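Local coordinates for thermostable carboxypeptidase 1 (Pyrococcus furiosus, PDB 1KA2), which removes amino acids one after another from the C-terminus of peptides as a cobalt-dependent M32 metallocarboxypeptidase of broad specificity, at residues Arg209-Arg214 / Asn326-Ser331; Gly426-Ala431 / Met485-Phe490. All blocks are in the same frame, centred on the assembly; numbering follows the deposited sequence.

Contact 1 of 2, residues Arg209-Arg214 / Asn326-Ser331; sequences REWMER and NLPFMS
Trp211 lays one face of its indole against the backbone and ring of Asn326-Pro328, and can be read outward from its root. Its CB meets the CD2 methyl of Leu327 at 3.8 Å. Next along, CG has the carbonyl oxygen of Asn326 above it, 3.4 Å from Asn326 O and off toward the rim of the ring system. Farther out the six-membered ring takes over: Pro328 CD sits 3.6 Å from its centroid and 19° off the ring normal, a CH-pi contact on the same face as the carbonyl, with CZ3 and CH2 lying nearest. At the outer edge, CZ3 approaches CE2 of Phe329, 4.4 Å away. With CG anti to the carbonyl carbon (chi1 -65°), the indole is carried out along the turn that follows helix 313-326. That turn leaves helical geometry at Leu327 and enters a short 3-10 segment at Pro328; the contact joins the first turns of helix 209-223 to the C-terminal end of helix 313-326 and the turn after it. One residue on, Met212 SD touches Leu327 CD2 at 3.7 Å, and Thr263 and Ile264 of helix 261-278 also reach Met212. A polar clasp lies beside this apolar layer: Arg214 NE donates to Asn326 OD1 over 2.7 Å, bent at the hydrogen (138°) but within the guanidinium plane, while Asn326 ND2 is bonded to Val322 O. Replacing Trp211 by alanine is likely to open a gap beside Pro328 and leave its CD without the aromatic face it rests on. Ser331 OG and Ser331 N both bond to Pro328 O, fastening the 3-10 segment.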
ATOM      1  N   ARG A 209     -16.260  16.426  11.050  1.00 44.31           N
ATOM      2  CA  ARG A 209     -15.893  15.092  10.585  1.00 44.95           C
ATOM      3  C   ARG A 209     -16.206  13.932  11.533  1.00 44.61           C
ATOM      4  O   ARG A 209     -16.941  13.016  11.175  1.00 45.28           O
ATOM      5  CB  ARG A 209     -14.409  15.050  10.220  1.00 45.06           C
ATOM      6  CG  ARG A 209     -13.965  13.701   9.676  1.00 46.86           C
ATOM      7  CD  ARG A 209     -12.605  13.781   9.007  1.00 47.32           C
ATOM      8  NE  ARG A 209     -12.014  12.455   8.856  1.00 49.92           N
ATOM      9  CZ  ARG A 209     -10.861  12.209   8.241  1.00 49.90           C
ATOM     10  NH1 ARG A 209     -10.162  13.206   7.705  1.00 50.86           N
ATOM     11  NH2 ARG A 209     -10.399  10.967   8.168  1.00 47.98           N
ATOM     12  N   GLU A 210     -15.658  13.976  12.739  1.00 44.35           N
ATOM     13  CA  GLU A 210     -15.870  12.899  13.696  1.00 44.21           C
ATOM     14  C   GLU A 210     -17.325  12.512  13.931  1.00 42.25           C
ATOM     15  O   GLU A 210     -17.611  11.353  14.209  1.00 41.17           O
ATOM     16  CB  GLU A 210     -15.200  13.233  15.033  1.00 47.41           C
ATOM     17  CG  GLU A 210     -13.678  13.257  14.962  1.00 51.96           C
ATOM     18  CD  GLU A 210     -13.024  13.234  16.338  1.00 55.73           C
ATOM     19  OE1 GLU A 210     -13.306  12.293  17.109  1.00 57.82           O
ATOM     20  OE2 GLU A 210     -12.227  14.148  16.649  1.00 58.32           O
ATOM     21  N   TRP A 211     -18.243  13.468  13.823  1.00 40.53           N
ATOM     22  CA  TRP A 211     -19.657  13.163  14.028  1.00 41.49           C
ATOM     23  C   TRP A 211     -20.164  12.134  13.020  1.00 39.98           C
ATOM     24  O   TRP A 211     -20.763  11.133  13.400  1.00 38.58           O
ATOM     25  CB  TRP A 211     -20.526  14.421  13.901  1.00 43.86           C
ATOM     26  CG  TRP A 211     -20.307  15.473  14.946  1.00 46.19           C
ATOM     27  CD1 TRP A 211     -19.561  15.365  16.086  1.00 46.67           C
ATOM     28  CD2 TRP A 211     -20.860  16.796  14.950  1.00 47.23           C
ATOM     29  NE1 TRP A 211     -19.613  16.539  16.796  1.00 46.71           N
ATOM     30  CE2 TRP A 211     -20.403  17.435  16.124  1.00 47.33           C
ATOM     31  CE3 TRP A 211     -21.699  17.503  14.076  1.00 46.10           C
ATOM     32  CZ2 TRP A 211     -20.755  18.750  16.447  1.00 47.88           C
ATOM     33  CZ3 TRP A 211     -22.051  18.811  14.397  1.00 46.95           C
ATOM     34  CH2 TRP A 211     -21.578  19.420  15.572  1.00 48.23           C
ATOM     35  N   MET A 212     -19.924  12.396  11.735  1.00 38.62           N
ATOM     36  CA  MET A 212     -20.381  11.501  10.683  1.00 37.56           C
ATOM     37  C   MET A 212     -19.588  10.216  10.585  1.00 38.47           C
ATOM     38  O   MET A 212     -20.123   9.195  10.150  1.00 36.69           O
ATOM     39  CB  MET A 212     -20.381  12.210   9.325  1.00 36.71           C
ATOM     40  CG  MET A 212     -21.512  13.213   9.185  1.00 35.82           C
ATOM     41  SD  MET A 212     -23.064  12.499   9.767  1.00 37.49           S
ATOM     42  CE  MET A 212     -23.393  11.330   8.467  1.00 37.18           C
ATOM     43  N   GLU A 213     -18.319  10.245  10.983  1.00 38.98           N
ATOM     44  CA  GLU A 213     -17.549   9.015  10.909  1.00 43.26           C
ATOM     45  C   GLU A 213     -18.074   8.039  11.962  1.00 42.86           C
ATOM     46  O   GLU A 213     -17.930   6.825  11.824  1.00 43.73           O
ATOM     47  CB  GLU A 213     -16.025   9.274  11.031  1.00 43.73           C
ATOM     48  CG  GLU A 213     -15.484   9.790  12.340  1.00 47.30           C
ATOM     49  CD  GLU A 213     -14.010  10.172  12.223  1.00 48.54           C
ATOM     50  OE1 GLU A 213     -13.353  10.400  13.258  1.00 51.88           O
ATOM     51  OE2 GLU A 213     -13.505  10.256  11.090  1.00 48.46           O
ATOM     52  N   ARG A 214     -18.721   8.574  12.996  1.00 43.86           N
ATOM     53  CA  ARG A 214     -19.314   7.734  14.029  1.00 43.49           C
ATOM     54  C   ARG A 214     -20.583   7.107  13.436  1.00 42.73           C
ATOM     55  O   ARG A 214     -20.899   5.944  13.694  1.00 43.68           O
ATOM     56  CB  ARG A 214     -19.674   8.560  15.278  1.00 45.21           C
ATOM     57  CG  ARG A 214     -18.487   8.926  16.176  1.00 46.39           C
ATOM     58  CD  ARG A 214     -18.944   9.318  17.588  1.00 48.77           C
ATOM     59  NE  ARG A 214     -19.226  10.743  17.750  1.00 49.69           N
ATOM     60  CZ  ARG A 214     -18.289  11.680  17.876  1.00 50.83           C
ATOM     61  NH1 ARG A 214     -17.008  11.343  17.858  1.00 50.65           N
ATOM     62  NH2 ARG A 214     -18.632  12.951  18.029  1.00 51.56           N
ATOM     63  N   ASN A 326     -25.418  11.764  17.402  1.00 43.57           N
ATOM     64  CA  ASN A 326     -24.207  12.425  16.936  1.00 42.25           C
ATOM     65  C   ASN A 326     -24.346  13.781  16.257  1.00 43.07           C
ATOM     66  O   ASN A 326     -23.359  14.505  16.124  1.00 42.97           O
ATOM     67  CB  ASN A 326     -23.462  11.471  16.004  1.00 41.97           C
ATOM     68  CG  ASN A 326     -22.910  10.261  16.734  1.00 41.11           C
ATOM     69  OD1 ASN A 326     -21.848  10.331  17.353  1.00 40.53           O
ATOM     70  ND2 ASN A 326     -23.637   9.148  16.677  1.00 39.90           N
ATOM     71  N   LEU A 327     -25.551  14.135  15.822  1.00 42.84           N
ATOM     72  CA  LEU A 327     -25.740  15.415  15.149  1.00 42.98           C
ATOM     73  C   LEU A 327     -26.653  16.356  15.943  1.00 43.69           C
ATOM     74  O   LEU A 327     -27.860  16.117  16.061  1.00 42.87           O
ATOM     75  CB  LEU A 327     -26.305  15.172  13.750  1.00 43.33           C
ATOM     76  CG  LEU A 327     -25.528  14.157  12.898  1.00 42.96           C
ATOM     77  CD1 LEU A 327     -26.275  13.910  11.598  1.00 40.68           C
ATOM     78  CD2 LEU A 327     -24.118  14.664  12.616  1.00 40.58           C
ATOM     79  N   PRO A 328     -26.080  17.445  16.496  1.00 42.70           N
ATOM     80  CA  PRO A 328     -26.817  18.437  17.287  1.00 43.91           C
ATOM     81  C   PRO A 328     -27.996  19.038  16.535  1.00 44.94           C
ATOM     82  O   PRO A 328     -29.104  19.110  17.061  1.00 44.25           O
ATOM     83  CB  PRO A 328     -25.756  19.488  17.604  1.00 43.00           C
ATOM     84  CG  PRO A 328     -24.503  18.679  17.674  1.00 44.06           C
ATOM     85  CD  PRO A 328     -24.644  17.775  16.468  1.00 41.87           C
ATOM     86  N   PHE A 329     -27.747  19.467  15.300  1.00 46.10           N
ATOM     87  CA  PHE A 329     -28.785  20.072  14.478  1.00 46.39           C
ATOM     88  C   PHE A 329     -29.925  19.116  14.158  1.00 47.37           C
ATOM     89  O   PHE A 329     -30.926  19.522  13.564  1.00 48.10           O
ATOM     90  CB  PHE A 329     -28.176  20.615  13.186  1.00 47.11           C
ATOM     91  CG  PHE A 329     -27.462  19.579  12.370  1.00 47.23           C
ATOM     92  CD1 PHE A 329     -28.175  18.647  11.624  1.00 47.02           C
ATOM     93  CD2 PHE A 329     -26.075  19.547  12.340  1.00 47.60           C
ATOM     94  CE1 PHE A 329     -27.513  17.702  10.859  1.00 47.36           C
ATOM     95  CE2 PHE A 329     -25.403  18.607  11.581  1.00 46.78           C
ATOM     96  CZ  PHE A 329     -26.124  17.683  10.837  1.00 47.36           C
ATOM     97  N   MET A 330     -29.781  17.848  14.540  1.00 48.23           N
ATOM     98  CA  MET A 330     -30.845  16.883  14.290  1.00 48.41           C
ATOM     99  C   MET A 330     -31.999  17.045  15.267  1.00 50.31           C
ATOM    100  O   MET A 330     -33.076  16.493  15.044  1.00 50.86           O
ATOM    101  CB  MET A 330     -30.332  15.439  14.354  1.00 47.17           C
ATOM    102  CG  MET A 330     -29.919  14.875  13.004  1.00 45.75           C
ATOM    103  SD  MET A 330     -31.192  15.037  11.748  1.00 45.52           S
ATOM    104  CE  MET A 330     -32.237  13.663  12.221  1.00 42.96           C
ATOM    105  N   SER A 331     -31.788  17.795  16.347  1.00 51.99           N
ATOM    106  CA  SER A 331     -32.864  17.991  17.320  1.00 54.73           C
ATOM    107  C   SER A 331     -33.965  18.916  16.794  1.00 54.88           C
ATOM    108  O   SER A 331     -34.845  19.344  17.533  1.00 56.03           O
ATOM    109  CB  SER A 331     -32.306  18.510  18.664  1.00 55.61           C
ATOM    110  OG  SER A 331     -31.322  19.522  18.504  1.00 58.08           O
TER

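Contact 2 of 2, residues Gly426-Ala431 / Met485-Phe490; sequences GTLLSA and MDAEYF
Phe490 holds CG anti to its own nitrogen (chi1 -176°), and Leu428 holds CG anti to its carbonyl carbon (chi1 -56°); in this setting the two side chains cross at about a right angle, with Leu428 CD2 3.7 Å from Phe490 CB. The other methyl of Leu428 turns to the loop ahead of helix 488-498, where CD1 lies 3.9 Å from Ala487 CB and is also near Met485 CE. Met485 runs extended through its first two torsions before bending at the third, but the modelled separation of Met485 SD and Leu429 CD1, 3.0 Å, is shorter than van der Waals contact, so the exact placing of the thioether is doubtful. Small size matters at Ala431, whose CB comes within 3.4 Å of Phe490 CA and lies at the edge of the Phe490 ring. The backbones draw close here, and a water lies within hydrogen-bonding distance of Leu428 O and Asp486 O and accepts from Phe490 N at 2.8 Å. The Phe490 amide, which also makes a weak bond to Ala487 O, is linked through the water to the neighbouring helix. Asp486 OD1 accepts a weak capping bond from Glu488 N, ahead of the helix. On the other helix, Ser430 OG bonds back to Thr427 O over 2.6 Å, one turn earlier, while Thr427 OG1 lies over a face of the Phe490 ring and is bonded to Thr424 O and Asn360 ND2. The Thr427 side chain is about 6 Å from that of the metal ligand Glu299, which places this packing in the shell around the active site. Helix 421-440 packs both on the start of helix 488-498 and on helix 295-309, where Leu429 meets Ile297 and Ser300, while helix 169-192 backs Met485, Ala487 and Phe490.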
ATOM      1  N   GLY A 426     -26.701  -0.356 -14.014  1.00 38.26           N
ATOM      2  CA  GLY A 426     -26.695  -0.629 -12.588  1.00 36.02           C
ATOM      3  C   GLY A 426     -27.944  -0.124 -11.894  1.00 36.30           C
ATOM      4  O   GLY A 426     -28.536  -0.834 -11.081  1.00 35.54           O
ATOM      5  N   THR A 427     -28.348   1.110 -12.195  1.00 35.98           N
ATOM      6  CA  THR A 427     -29.555   1.671 -11.568  1.00 37.96           C
ATOM      7  C   THR A 427     -30.740   0.772 -11.935  1.00 37.24           C
ATOM      8  O   THR A 427     -31.492   0.328 -11.066  1.00 35.29           O
ATOM      9  CB  THR A 427     -29.870   3.105 -12.079  1.00 39.75           C
ATOM     10  OG1 THR A 427     -30.261   3.039 -13.458  1.00 41.48           O
ATOM     11  CG2 THR A 427     -28.637   4.006 -11.957  1.00 40.84           C
ATOM     12  N   LEU A 428     -30.893   0.501 -13.229  1.00 37.00           N
ATOM     13  CA  LEU A 428     -31.988  -0.342 -13.710  1.00 38.14           C
ATOM     14  C   LEU A 428     -31.960  -1.701 -13.025  1.00 39.10           C
ATOM     15  O   LEU A 428     -32.940  -2.123 -12.402  1.00 39.16           O
ATOM     16  CB  LEU A 428     -31.894  -0.543 -15.223  1.00 35.26           C
ATOM     17  CG  LEU A 428     -31.857   0.714 -16.109  1.00 37.23           C
ATOM     18  CD1 LEU A 428     -32.184   0.320 -17.537  1.00 37.39           C
ATOM     19  CD2 LEU A 428     -32.844   1.766 -15.619  1.00 37.45           C
ATOM     20  N   LEU A 429     -30.835  -2.393 -13.152  1.00 39.71           N
ATOM     21  CA  LEU A 429     -30.700  -3.696 -12.534  1.00 38.44           C
ATOM     22  C   LEU A 429     -30.989  -3.719 -11.028  1.00 38.34           C
ATOM     23  O   LEU A 429     -31.408  -4.756 -10.500  1.00 36.80           O
ATOM     24  CB  LEU A 429     -29.297  -4.253 -12.773  1.00 40.01           C
ATOM     25  CG  LEU A 429     -29.095  -5.057 -14.048  1.00 41.72           C
ATOM     26  CD1 LEU A 429     -29.334  -4.154 -15.234  1.00 45.93           C
ATOM     27  CD2 LEU A 429     -27.691  -5.638 -14.084  1.00 41.42           C
ATOM     28  N   SER A 430     -30.743  -2.609 -10.329  1.00 36.63           N
ATOM     29  CA  SER A 430     -30.971  -2.583  -8.876  1.00 38.43           C
ATOM     30  C   SER A 430     -32.460  -2.699  -8.562  1.00 39.73           C
ATOM     31  O   SER A 430     -32.858  -3.268  -7.531  1.00 39.04           O
ATOM     32  CB  SER A 430     -30.407  -1.307  -8.216  1.00 36.42           C
ATOM     33  OG  SER A 430     -31.178  -0.150  -8.514  1.00 37.03           O
ATOM     34  N   ALA A 431     -33.271  -2.159  -9.469  1.00 40.35           N
ATOM     35  CA  ALA A 431     -34.725  -2.195  -9.336  1.00 41.24           C
ATOM     36  C   ALA A 431     -35.209  -3.622  -9.576  1.00 40.90           C
ATOM     37  O   ALA A 431     -35.924  -4.189  -8.758  1.00 41.38           O
ATOM     38  CB  ALA A 431     -35.366  -1.251 -10.344  1.00 40.67           C
ATOM     39  N   MET A 485     -32.128  -8.057 -18.500  1.00 49.48           N
ATOM     40  CA  MET A 485     -32.387  -6.736 -17.960  1.00 49.08           C
ATOM     41  C   MET A 485     -33.648  -6.194 -18.627  1.00 49.00           C
ATOM     42  O   MET A 485     -33.884  -6.432 -19.811  1.00 48.96           O
ATOM     43  CB  MET A 485     -31.199  -5.802 -18.246  1.00 47.36           C
ATOM     44  CG  MET A 485     -31.420  -4.364 -17.798  1.00 46.85           C
ATOM     45  SD  MET A 485     -29.999  -3.290 -18.076  1.00 47.66           S
ATOM     46  CE  MET A 485     -30.401  -2.561 -19.644  1.00 50.40           C
ATOM     47  N   ASP A 486     -34.461  -5.486 -17.854  1.00 49.16           N
ATOM     48  CA  ASP A 486     -35.685  -4.883 -18.365  1.00 50.38           C
ATOM     49  C   ASP A 486     -35.948  -3.588 -17.617  1.00 48.27           C
ATOM     50  O   ASP A 486     -36.324  -3.593 -16.443  1.00 48.82           O
ATOM     51  CB  ASP A 486     -36.876  -5.828 -18.203  1.00 52.65           C
ATOM     52  CG  ASP A 486     -38.206  -5.140 -18.483  1.00 55.08           C
ATOM     53  OD1 ASP A 486     -38.322  -4.432 -19.509  1.00 55.92           O
ATOM     54  OD2 ASP A 486     -39.139  -5.312 -17.675  1.00 56.61           O
ATOM     55  N   ALA A 487     -35.738  -2.480 -18.310  1.00 47.47           N
ATOM     56  CA  ALA A 487     -35.923  -1.159 -17.735  1.00 46.18           C
ATOM     57  C   ALA A 487     -37.243  -0.976 -16.998  1.00 46.36           C
ATOM     58  O   ALA A 487     -37.332  -0.162 -16.082  1.00 46.62           O
ATOM     59  CB  ALA A 487     -35.795  -0.114 -18.824  1.00 46.26           C
ATOM     60  N   GLU A 488     -38.265  -1.729 -17.397  1.00 48.16           N
ATOM     61  CA  GLU A 488     -39.594  -1.625 -16.785  1.00 47.98           C
ATOM     62  C   GLU A 488     -39.626  -1.621 -15.257  1.00 46.93           C
ATOM     63  O   GLU A 488     -40.425  -0.895 -14.659  1.00 45.04           O
ATOM     64  CB  GLU A 488     -40.505  -2.746 -17.300  1.00 49.83           C
ATOM     65  CG  GLU A 488     -40.990  -2.565 -18.734  1.00 50.95           C
ATOM     66  CD  GLU A 488     -41.778  -1.281 -18.918  1.00 52.27           C
ATOM     67  OE1 GLU A 488     -42.553  -0.927 -18.000  1.00 51.05           O
ATOM     68  OE2 GLU A 488     -41.628  -0.635 -19.980  1.00 51.57           O
ATOM     69  N   TYR A 489     -38.768  -2.426 -14.629  1.00 46.16           N
ATOM     70  CA  TYR A 489     -38.729  -2.497 -13.168  1.00 45.35           C
ATOM     71  C   TYR A 489     -38.361  -1.181 -12.512  1.00 46.15           C
ATOM     72  O   TYR A 489     -38.959  -0.789 -11.505  1.00 46.89           O
ATOM     73  CB  TYR A 489     -37.753  -3.573 -12.701  1.00 44.86           C
ATOM     74  CG  TYR A 489     -38.253  -4.974 -12.933  1.00 44.76           C
ATOM     75  CD1 TYR A 489     -37.898  -5.680 -14.078  1.00 45.24           C
ATOM     76  CD2 TYR A 489     -39.096  -5.593 -12.013  1.00 45.67           C
ATOM     77  CE1 TYR A 489     -38.368  -6.968 -14.298  1.00 45.11           C
ATOM     78  CE2 TYR A 489     -39.576  -6.878 -12.228  1.00 45.33           C
ATOM     79  CZ  TYR A 489     -39.204  -7.557 -13.369  1.00 44.64           C
ATOM     80  OH  TYR A 489     -39.656  -8.833 -13.579  1.00 46.88           O
ATOM     81  N   PHE A 490     -37.371  -0.500 -13.075  1.00 46.34           N
ATOM     82  CA  PHE A 490     -36.945   0.781 -12.529  1.00 46.46           C
ATOM     83  C   PHE A 490     -38.112   1.768 -12.543  1.00 46.22           C
ATOM     84  O   PHE A 490     -38.274   2.564 -11.621  1.00 46.96           O
ATOM     85  CB  PHE A 490     -35.777   1.353 -13.345  1.00 46.35           C
ATOM     86  CG  PHE A 490     -35.209   2.629 -12.780  1.00 45.64           C
ATOM     87  CD1 PHE A 490     -34.466   2.616 -11.600  1.00 44.93           C
ATOM     88  CD2 PHE A 490     -35.436   3.848 -13.415  1.00 46.69           C
ATOM     89  CE1 PHE A 490     -33.955   3.800 -11.061  1.00 45.20           C
ATOM     90  CE2 PHE A 490     -34.934   5.037 -12.886  1.00 46.15           C
ATOM     91  CZ  PHE A 490     -34.190   5.013 -11.704  1.00 45.96           C
TER
HETATM   92  O   HOH W   1     -35.331  -1.875 -14.351  1.00 35.76           O

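The two contacts come in series along the chain: contact 1 closes before contact 2 opens, and both are part of the M32 peptidase fold. Their centres are 34 Å apart and their nearest atoms about 22 Å. Contact 1 lies toward the periphery, 29 Å from the centre of the chain, where helix 209-223 meets the loop between helices 313-326 and 335-342; contact 2 is buried 15 Å from that centre. The metal-site helices 261-278 and 295-309 border them in turn, the first touching contact 1 and the second contact 2. This mainly helical enzyme joins helix start to helix end near its periphery, and a helix start to the flank of helix 421-440 close to its metal centre.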